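Local coordinates for protein fatty acid synthase 1, isoform A (Drosophila melanogaster, PDB 6FN6) that probably builds long-chain saturated fatty acids from acetyl-CoA and malonyl-CoA using NADPH, represented here by its modifying region with dehydratase, enoylreductase and ketoreductase, at residues D469-L474 with K504-G509; T603-Y608 with K895-E900. All coordinates share one frame; numbering follows the deposited sequence.

Contact 1: residues D469-L474 with K504-G509; sequences DLKAAL and KNENGG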
# COMPACT_ATOMS: atom_id res chain seq x y z
N ASP A 469 -61.63 -55.89 -13.56
CA ASP A 469 -62.19 -57.07 -12.90
C ASP A 469 -61.83 -57.05 -11.42
O ASP A 469 -62.66 -57.37 -10.57
CB ASP A 469 -61.68 -58.35 -13.55
CG ASP A 469 -62.11 -58.49 -15.00
OD1 ASP A 469 -62.49 -57.48 -15.61
OD2 ASP A 469 -62.07 -59.63 -15.52
N LEU A 470 -60.59 -56.68 -11.13
CA LEU A 470 -60.11 -56.60 -9.76
C LEU A 470 -60.83 -55.48 -9.00
O LEU A 470 -61.32 -55.69 -7.89
CB LEU A 470 -58.60 -56.37 -9.73
CG LEU A 470 -57.94 -56.27 -8.36
CD1 LEU A 470 -58.16 -57.54 -7.55
CD2 LEU A 470 -56.45 -55.99 -8.51
N LYS A 471 -60.88 -54.31 -9.62
CA LYS A 471 -61.56 -53.16 -9.02
C LYS A 471 -63.02 -53.47 -8.73
O LYS A 471 -63.54 -53.14 -7.66
CB LYS A 471 -61.46 -51.94 -9.95
CG LYS A 471 -60.11 -51.26 -9.95
CD LYS A 471 -60.09 -50.06 -10.88
CE LYS A 471 -58.86 -49.20 -10.66
NZ LYS A 471 -58.91 -48.50 -9.35
N ALA A 472 -63.68 -54.12 -9.69
CA ALA A 472 -65.07 -54.50 -9.53
C ALA A 472 -65.21 -55.48 -8.38
O ALA A 472 -66.16 -55.42 -7.60
CB ALA A 472 -65.62 -55.10 -10.81
N ALA A 473 -64.25 -56.39 -8.28
CA ALA A 473 -64.25 -57.41 -7.24
C ALA A 473 -63.99 -56.80 -5.86
O ALA A 473 -64.60 -57.20 -4.87
CB ALA A 473 -63.22 -58.48 -7.54
N LEU A 474 -63.10 -55.82 -5.81
CA LEU A 474 -62.76 -55.17 -4.54
C LEU A 474 -63.95 -54.42 -3.96
O LEU A 474 -64.21 -54.49 -2.76
CB LEU A 474 -61.57 -54.22 -4.73
CG LEU A 474 -60.22 -54.77 -4.28
CD1 LEU A 474 -59.86 -56.05 -5.03
CD2 LEU A 474 -59.13 -53.73 -4.46
N LYS A 504 -52.42 -53.20 -3.05
CA LYS A 504 -52.56 -52.63 -1.71
C LYS A 504 -53.26 -51.27 -1.72
O LYS A 504 -54.13 -51.01 -0.89
CB LYS A 504 -51.19 -52.49 -1.05
CG LYS A 504 -50.56 -53.80 -0.62
CD LYS A 504 -49.43 -53.61 0.38
CE LYS A 504 -48.19 -52.99 -0.26
NZ LYS A 504 -48.24 -51.50 -0.32
N ASN A 505 -52.88 -50.41 -2.66
CA ASN A 505 -53.37 -49.03 -2.68
C ASN A 505 -54.76 -48.89 -3.28
O ASN A 505 -55.34 -47.80 -3.27
CB ASN A 505 -52.40 -48.14 -3.45
CG ASN A 505 -51.11 -47.89 -2.69
OD1 ASN A 505 -51.03 -46.97 -1.88
ND2 ASN A 505 -50.10 -48.70 -2.96
N GLU A 506 -55.31 -49.98 -3.82
CA GLU A 506 -56.66 -49.93 -4.37
C GLU A 506 -57.68 -49.81 -3.25
O GLU A 506 -57.43 -50.21 -2.12
CB GLU A 506 -56.93 -51.17 -5.22
CG GLU A 506 -56.28 -51.14 -6.59
CD GLU A 506 -56.99 -50.22 -7.55
OE1 GLU A 506 -56.35 -49.77 -8.53
OE2 GLU A 506 -58.19 -49.94 -7.33
N ASN A 507 -58.84 -49.25 -3.58
CA ASN A 507 -59.94 -49.12 -2.63
C ASN A 507 -60.49 -50.49 -2.27
O ASN A 507 -61.03 -51.19 -3.13
CB ASN A 507 -61.04 -48.22 -3.19
CG ASN A 507 -60.62 -46.76 -3.24
OD1 ASN A 507 -59.62 -46.36 -2.64
ND2 ASN A 507 -61.39 -45.94 -3.95
N GLY A 508 -60.35 -50.88 -1.01
CA GLY A 508 -60.76 -52.21 -0.58
C GLY A 508 -59.65 -53.23 -0.80
O GLY A 508 -59.90 -54.42 -0.92
N GLY A 509 -58.42 -52.73 -0.84
CA GLY A 509 -57.26 -53.55 -1.10
C GLY A 509 -56.91 -54.46 0.06
O GLY A 509 -56.25 -55.48 -0.12
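Leu474 and Gly508 bring the two backbones closest, CA to CA 5.3 Å, where a helix carrying 469-474 runs past a type II beta turn formed by Glu506 to Gly509. The turn follows helix 496-504, and Gly508 takes its third position with the positive phi (86°) usual there; Gly509 N returns only a weak hydrogen bond to Glu506 O. Leu474 is the apolar side chain of the helix that packs against the turn. Its CD2 methyl lies 3.5 Å from Glu506 CB and 3.4 Å from Asn507 O, while its CG sits 3.4 Å from Gly508 O, so one leucine branch rests on the start of the turn and the branch point beside a later carbonyl. One helical turn earlier, Lys471 reaches over the same loop. Its aliphatic chain runs out extended and bends only at the last torsion (chi4 -69°), which drops NZ onto the carboxylate of Glu506. There NZ lies 2.6 Å from Glu506 OE2, on the lone pair facing the other oxygen, and 3.0 Å from Glu506 OE1 in a weaker bond, a fork that makes one salt bridge. Glu506 bends at chi2 (-76°) and meets the lysine chain at about a right angle. Its OE1 has a second, weak partner in Thr1072 OG1 at the start of helix 1072-1090, which links the loop to the ketoreductase part. The bridge is at the surface, where solvent would probably soften its strength, whereas Leu474 is buried. Nearby, Leu470 packs against Val484 and Val486 of strand 483-489. A helix lying against parallel strands, braced by the loop that leads into the next strand, is what a Rossmann-like fold provides, and here it belongs to the pseudo-ketoreductase domain.

Contact 2: residues T603-Y608 with K895-E900; sequences TCTVYY and KVRDEE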
# COMPACT_ATOMS: atom_id res chain seq x y z
N THR A 603 3.84 -40.98 -17.22
CA THR A 603 3.10 -41.58 -16.11
C THR A 603 4.10 -42.24 -15.17
O THR A 603 4.82 -43.16 -15.56
CB THR A 603 2.07 -42.62 -16.60
OG1 THR A 603 1.28 -42.05 -17.66
CG2 THR A 603 1.16 -43.05 -15.46
N CYS A 604 4.15 -41.76 -13.94
CA CYS A 604 5.10 -42.25 -12.95
C CYS A 604 4.41 -43.00 -11.82
O CYS A 604 3.22 -42.79 -11.56
CB CYS A 604 5.92 -41.09 -12.38
SG CYS A 604 6.82 -40.13 -13.62
N THR A 605 5.16 -43.87 -11.16
CA THR A 605 4.66 -44.57 -9.98
C THR A 605 5.08 -43.79 -8.74
O THR A 605 6.27 -43.54 -8.54
CB THR A 605 5.20 -46.01 -9.90
OG1 THR A 605 5.02 -46.67 -11.15
CG2 THR A 605 4.49 -46.79 -8.80
N VAL A 606 4.11 -43.42 -7.91
CA VAL A 606 4.39 -42.57 -6.77
C VAL A 606 4.82 -43.41 -5.58
O VAL A 606 4.18 -44.40 -5.24
CB VAL A 606 3.16 -41.71 -6.41
CG1 VAL A 606 3.45 -40.82 -5.21
CG2 VAL A 606 2.74 -40.87 -7.60
N TYR A 607 5.92 -43.00 -4.95
CA TYR A 607 6.42 -43.64 -3.74
C TYR A 607 6.26 -42.71 -2.55
O TYR A 607 5.78 -43.11 -1.49
CB TYR A 607 7.88 -44.04 -3.91
CG TYR A 607 8.08 -45.33 -4.66
CD1 TYR A 607 7.76 -45.42 -6.01
CD2 TYR A 607 8.58 -46.47 -4.03
CE1 TYR A 607 7.94 -46.60 -6.71
CE2 TYR A 607 8.76 -47.65 -4.73
CZ TYR A 607 8.44 -47.71 -6.07
OH TYR A 607 8.62 -48.88 -6.77
N TYR A 608 6.67 -41.46 -2.74
CA TYR A 608 6.60 -40.46 -1.68
C TYR A 608 5.91 -39.20 -2.19
O TYR A 608 6.31 -38.64 -3.21
CB TYR A 608 8.00 -40.13 -1.17
CG TYR A 608 8.60 -41.26 -0.36
CD1 TYR A 608 9.30 -42.29 -0.97
CD2 TYR A 608 8.45 -41.31 1.02
CE1 TYR A 608 9.84 -43.32 -0.24
CE2 TYR A 608 8.99 -42.34 1.76
CZ TYR A 608 9.68 -43.34 1.13
OH TYR A 608 10.22 -44.38 1.86
N LYS A 895 4.23 -41.86 2.84
CA LYS A 895 4.88 -43.03 2.26
C LYS A 895 3.85 -43.92 1.57
O LYS A 895 3.25 -44.79 2.19
CB LYS A 895 5.61 -43.81 3.35
CG LYS A 895 6.28 -45.10 2.90
CD LYS A 895 6.34 -46.11 4.03
CE LYS A 895 7.23 -45.64 5.17
NZ LYS A 895 7.24 -46.59 6.31
N VAL A 896 3.65 -43.69 0.27
CA VAL A 896 2.72 -44.48 -0.51
C VAL A 896 3.29 -45.88 -0.74
O VAL A 896 2.59 -46.88 -0.59
CB VAL A 896 2.38 -43.79 -1.84
CG1 VAL A 896 1.32 -44.58 -2.59
CG2 VAL A 896 1.92 -42.36 -1.60
N ARG A 897 4.57 -45.93 -1.10
CA ARG A 897 5.27 -47.19 -1.32
C ARG A 897 6.64 -47.17 -0.65
O ARG A 897 7.33 -46.15 -0.67
CB ARG A 897 5.43 -47.46 -2.81
CG ARG A 897 4.13 -47.55 -3.58
CD ARG A 897 4.40 -47.67 -5.07
NE ARG A 897 5.20 -48.85 -5.38
CZ ARG A 897 4.72 -49.98 -5.89
NH1 ARG A 897 3.42 -50.12 -6.17
NH2 ARG A 897 5.54 -50.99 -6.14
N ASP A 898 7.03 -48.30 -0.06
CA ASP A 898 8.38 -48.47 0.46
C ASP A 898 9.36 -48.61 -0.70
O ASP A 898 9.11 -49.35 -1.64
CB ASP A 898 8.45 -49.68 1.38
CG ASP A 898 7.96 -49.39 2.78
OD1 ASP A 898 8.48 -48.44 3.41
OD2 ASP A 898 7.04 -50.09 3.25
N GLU A 899 10.48 -47.89 -0.62
CA GLU A 899 11.46 -47.92 -1.70
C GLU A 899 12.23 -49.24 -1.72
O GLU A 899 12.67 -49.74 -0.69
CB GLU A 899 12.43 -46.75 -1.56
CG GLU A 899 13.46 -46.66 -2.68
CD GLU A 899 14.40 -45.48 -2.52
OE1 GLU A 899 14.24 -44.71 -1.56
OE2 GLU A 899 15.30 -45.33 -3.37
N GLU A 900 12.37 -49.80 -2.92
CA GLU A 900 13.14 -51.02 -3.13
C GLU A 900 14.59 -50.83 -2.69
O GLU A 900 15.15 -49.74 -2.79
CB GLU A 900 13.09 -51.45 -4.60
CG GLU A 900 11.73 -51.96 -5.04
CD GLU A 900 10.75 -50.85 -5.35
OE1 GLU A 900 11.07 -49.68 -5.07
OE2 GLU A 900 9.66 -51.15 -5.88
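Tyr607 and Arg897 meet because the tyrosine ring is swung beside its own backbone nitrogen (chi1 -81°) and the arginine chain bends at chi3 (59°), which turns NE back over the ring. Arg897 CB makes a CH-pi contact, 3.9 Å from the Tyr607 ring centroid, and farther out Arg897 NE comes over the same ring toward its rim, 3.5 Å from Tyr607 CZ. The guanidinium is not stacked: its plane stands 62° from the ring's. The methyl CG2 of Thr605 lies over one face of that guanidinium, and Arg897 NH2 is held by Lys909 O. At the far end of the ring Tyr607 OH donates to Glu900 OE2 (2.7 Å), which accepts it on the lone pair facing its other oxygen. Glu900 OE1 forms a salt bridge with Arg646, whose NE also makes a weak bond to Tyr607 OH, a setting that would probably keep the carboxylate charged. Tyr607 and Tyr608 sit together opposite Ala644 as a classic beta bulge in strand 601-611, at a corner in the chain. This belongs to the enoylreductase part, which resembles medium-chain dehydrogenases: after the inserted nucleotide-binding fold, strand 891-895 comes back to pair with strand 601-611. The pairing closes with Tyr608 and Lys895, an antiparallel non-hydrogen-bonded pair whose side chains run alongside each other, Tyr608 CE2 being 4.0 Å from Lys895 CB. Just beyond, Tyr607 O takes two amides, Arg897 N at 3.1 Å and, weakly, Val896 N at 2.8 Å. Val606 CG1 meets Val896 CG2 at 4.2 Å. Past these, Met682 of helix 682-685 packs on both tyrosines, and its backbone N binds Glu899 OE1.

Overall arrangement
Contact 1 and contact 2 lie on opposite sides of the chain's centre, their own centres 67 Å apart and their nearest atoms about 50 Å apart, and they share no helix, strand or sheet. They come in series: contact 1 joins neighbouring elements of the pseudo-ketoreductase domain over 30 residues, and only afterwards does contact 2 open, spanning 287 residues of the enoylreductase part, with the six-stranded nucleotide-binding sheet held between its ends. Contact 1 is therefore local to one Rossmann-like unit, whereas contact 2 brings the chain back to strand 601-611 after the nucleotide-binding sheet. Neither is touched by the other chain of the dimer.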